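Local atomic coordinates of DisA protein (Sorangium cellulosum, PDB entry 6CCA), a protein that probably transfers methyl groups to a carbon atom of polyketide intermediates, forming gem-dimethyl groups on the disorazol assembly line. Residues V308-K313 against L334-R339. Numbering follows the deposited sequence.
Sequences VVHATK and LNEMTR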
ATOM      1  N   VAL A 308      -3.029  -1.883  -3.140  1.00 25.06           N
ATOM      2  CA  VAL A 308      -3.820  -3.052  -2.977  1.00 24.31           C
ATOM      3  C   VAL A 308      -3.337  -4.305  -3.737  1.00 25.61           C
ATOM      4  O   VAL A 308      -3.592  -5.443  -3.305  1.00 24.04           O
ATOM      5  CB  VAL A 308      -5.291  -2.752  -3.494  1.00 28.59           C
ATOM      6  CG1 VAL A 308      -5.985  -1.713  -2.602  1.00 32.23           C
ATOM      7  CG2 VAL A 308      -5.295  -2.294  -4.969  1.00 25.03           C
ATOM      8  N   VAL A 309      -2.574  -4.154  -4.840  1.00 23.62           N
ATOM      9  CA  VAL A 309      -2.217  -5.349  -5.618  1.00 21.97           C
ATOM     10  C   VAL A 309      -1.334  -6.308  -4.823  1.00 26.56           C
ATOM     11  O   VAL A 309      -1.338  -7.553  -5.082  1.00 24.59           O
ATOM     12  CB  VAL A 309      -1.531  -4.981  -6.967  1.00 25.16           C
ATOM     13  CG1 VAL A 309      -0.991  -6.188  -7.719  1.00 26.52           C
ATOM     14  CG2 VAL A 309      -2.555  -4.295  -7.877  1.00 24.44           C
ATOM     15  N   HIS A 310      -0.554  -5.764  -3.879  1.00 21.08           N
ATOM     16  CA  HIS A 310       0.245  -6.672  -2.993  1.00 21.82           C
ATOM     17  C   HIS A 310      -0.639  -7.605  -2.094  1.00 23.32           C
ATOM     18  O   HIS A 310      -0.125  -8.551  -1.510  1.00 25.07           O
ATOM     19  CB  HIS A 310       1.148  -5.871  -2.064  1.00 21.71           C
ATOM     20  CG  HIS A 310       0.381  -5.061  -1.055  1.00 21.99           C
ATOM     21  ND1 HIS A 310       0.024  -3.741  -1.275  1.00 23.88           N
ATOM     22  CD2 HIS A 310      -0.163  -5.400   0.138  1.00 23.53           C
ATOM     23  CE1 HIS A 310      -0.711  -3.316  -0.257  1.00 26.81           C
ATOM     24  NE2 HIS A 310      -0.813  -4.294   0.625  1.00 24.07           N
ATOM     25  N   ALA A 311      -1.921  -7.336  -1.941  1.00 22.58           N
ATOM     26  CA  ALA A 311      -2.795  -8.175  -1.058  1.00 24.69           C
ATOM     27  C   ALA A 311      -3.351  -9.343  -1.788  1.00 28.05           C
ATOM     28  O   ALA A 311      -4.545  -9.388  -2.078  1.00 31.94           O
ATOM     29  CB  ALA A 311      -3.923  -7.362  -0.440  1.00 24.60           C
ATOM     30  N   THR A 312      -2.478 -10.294  -2.089  1.00 27.32           N
ATOM     31  CA  THR A 312      -2.832 -11.432  -2.897  1.00 26.95           C
ATOM     32  C   THR A 312      -1.953 -12.600  -2.493  1.00 26.95           C
ATOM     33  O   THR A 312      -0.836 -12.417  -2.016  1.00 23.45           O
ATOM     34  CB  THR A 312      -2.626 -11.118  -4.408  1.00 28.13           C
ATOM     35  OG1 THR A 312      -3.001 -12.280  -5.171  1.00 33.22           O
ATOM     36  CG2 THR A 312      -1.168 -10.802  -4.717  1.00 27.01           C
ATOM     37  N   LYS A 313      -2.415 -13.812  -2.741  1.00 28.30           N
ATOM     38  CA  LYS A 313      -1.660 -14.991  -2.382  1.00 27.60           C
ATOM     39  C   LYS A 313      -0.492 -15.267  -3.254  1.00 27.37           C
ATOM     40  O   LYS A 313       0.547 -15.703  -2.781  1.00 27.26           O
ATOM     41  CB  LYS A 313      -2.580 -16.222  -2.433  1.00 32.96           C
ATOM     42  CG  LYS A 313      -3.537 -16.229  -1.285  1.00 34.85           C
ATOM     43  CD  LYS A 313      -4.336 -17.514  -1.207  1.00 47.04           C
ATOM     44  CE  LYS A 313      -5.342 -17.385  -0.065  1.00 54.57           C
ATOM     45  NZ  LYS A 313      -6.573 -18.166  -0.348  1.00 62.80           N
ATOM     46  N   LEU A 334       0.695   1.366 -10.579  1.00 13.78           N
ATOM     47  CA  LEU A 334       0.716   1.005  -9.159  1.00 13.35           C
ATOM     48  C   LEU A 334       1.132   2.185  -8.291  1.00 13.44           C
ATOM     49  O   LEU A 334       2.088   2.920  -8.658  1.00 14.76           O
ATOM     50  CB  LEU A 334       1.707  -0.146  -8.923  1.00 13.99           C
ATOM     51  CG  LEU A 334       1.531  -1.445  -9.643  1.00 15.21           C
ATOM     52  CD1 LEU A 334       2.713  -2.396  -9.455  1.00 17.84           C
ATOM     53  CD2 LEU A 334       0.246  -2.113  -9.168  1.00 17.21           C
ATOM     54  N   ASN A 335       0.442   2.341  -7.154  1.00 12.85           N
ATOM     55  CA  ASN A 335       0.924   3.142  -6.054  1.00 13.45           C
ATOM     56  C   ASN A 335       1.130   2.189  -4.899  1.00 12.99           C
ATOM     57  O   ASN A 335       0.148   1.516  -4.455  1.00 13.86           O
ATOM     58  CB  ASN A 335      -0.119   4.180  -5.716  1.00 13.24           C
ATOM     59  CG  ASN A 335       0.309   5.106  -4.577  1.00 14.25           C
ATOM     60  OD1 ASN A 335       1.397   4.954  -4.000  1.00 14.91           O
ATOM     61  ND2 ASN A 335      -0.512   6.133  -4.324  1.00 15.14           N
ATOM     62  N   GLU A 336       2.368   2.023  -4.489  1.00 13.00           N
ATOM     63  CA  GLU A 336       2.749   1.005  -3.540  1.00 14.88           C
ATOM     64  C   GLU A 336       3.745   1.506  -2.480  1.00 14.16           C
ATOM     65  O   GLU A 336       4.591   2.350  -2.727  1.00 13.08           O
ATOM     66  CB  GLU A 336       3.421  -0.219  -4.247  1.00 14.31           C
ATOM     67  CG  GLU A 336       2.426  -1.214  -4.859  1.00 15.25           C
ATOM     68  CD  GLU A 336       1.730  -2.054  -3.777  1.00 16.90           C
ATOM     69  OE1 GLU A 336       2.316  -2.381  -2.735  1.00 18.28           O
ATOM     70  OE2 GLU A 336       0.567  -2.403  -3.960  1.00 20.29           O
ATOM     71  N   MET A 337       3.666   0.910  -1.297  1.00 16.14           N
ATOM     72  CA  MET A 337       4.646   1.174  -0.261  1.00 15.51           C
ATOM     73  C   MET A 337       5.814   0.215  -0.570  1.00 14.86           C
ATOM     74  O   MET A 337       5.575  -0.982  -0.810  1.00 16.89           O
ATOM     75  CB  MET A 337       4.049   0.942   1.158  1.00 15.64           C
ATOM     76  CG  MET A 337       2.786   1.777   1.370  1.00 17.69           C
ATOM     77  SD  MET A 337       3.163   3.570   1.433  1.00 22.80           S
ATOM     78  CE  MET A 337       1.451   4.138   1.512  1.00 23.98           C
ATOM     79  N   THR A 338       7.025   0.773  -0.628  1.00 15.91           N
ATOM     80  CA  THR A 338       8.208   0.082  -1.115  1.00 15.20           C
ATOM     81  C   THR A 338       9.342  -0.147  -0.090  1.00 16.72           C
ATOM     82  O   THR A 338      10.477  -0.462  -0.490  1.00 18.68           O
ATOM     83  CB  THR A 338       8.737   0.838  -2.343  1.00 16.01           C
ATOM     84  OG1 THR A 338       8.835   2.243  -2.077  1.00 15.36           O
ATOM     85  CG2 THR A 338       7.764   0.678  -3.509  1.00 17.54           C
ATOM     86  N   ARG A 339       9.033   0.003   1.194  1.00 17.19           N
ATOM     87  CA  ARG A 339       9.929  -0.271   2.301  1.00 17.54           C
ATOM     88  C   ARG A 339       9.040  -0.781   3.424  1.00 17.29           C
ATOM     89  O   ARG A 339       7.899  -0.316   3.584  1.00 16.98           O
ATOM     90  CB  ARG A 339      10.694   1.007   2.646  1.00 23.44           C
ATOM     91  CG  ARG A 339      11.666   0.855   3.809  1.00 34.33           C
ATOM     92  CD  ARG A 339      12.420   2.160   4.215  1.00 43.78           C
ATOM     93  NE  ARG A 339      13.424   2.459   3.219  1.00 49.34           N
ATOM     94  CZ  ARG A 339      14.530   1.735   3.030  1.00 59.10           C
ATOM     95  NH1 ARG A 339      14.816   0.700   3.807  1.00 56.85           N
ATOM     96  NH2 ARG A 339      15.378   2.062   2.065  1.00 62.77           N
TER
HETATM   97  O   HOH W   1      -1.252  -1.789  -5.625  1.00 17.40           O
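At the edge of the His-310 imidazole, in the ring plane, lies OE2 of Glu-336, whereas OE1 of the same carboxylate approaches the ring obliquely; ring and carboxylate planes stand 79° apart. This His-carboxylate pair joins the loop after strand 300-306 to strand 330-337, its parallel neighbour in the sheet, whose strand pairing is consistent with the Rossmann-like fold of a class I methyltransferase. The geometry separates the two bonds: ND1 donates to the syn lone pair of OE2 over 3.0 Å at a nearly straight 167°, but reaches OE1 at only 130°, which makes that second bond weak. The histidine CG sits between its backbone N and carbonyl carbon, and the glutamate chain bends at chi2, bringing its carboxylate across to ND1.

A type I turn from Val-308 to Ala-311, closed by a 2.9 Å bond from Ala-311 N to Val-308 O, shapes the loop that carries the histidine. His-310 O is held in turn by Arg-363 NH1. On the strand side, Trp-375 of helix 372-381 touches both Glu-336 and Leu-334. The apolar part is small: CG2 of Val-309 meets CD2 of Leu-334 at 3.8 Å, the two side chains crossing at about a right angle. One water completes the link, accepting from Val-309 N at 2.8 Å and donating to Glu-336 OE2 at a short 2.5 Å, so OE2 receives bonds from both ND1 and this water.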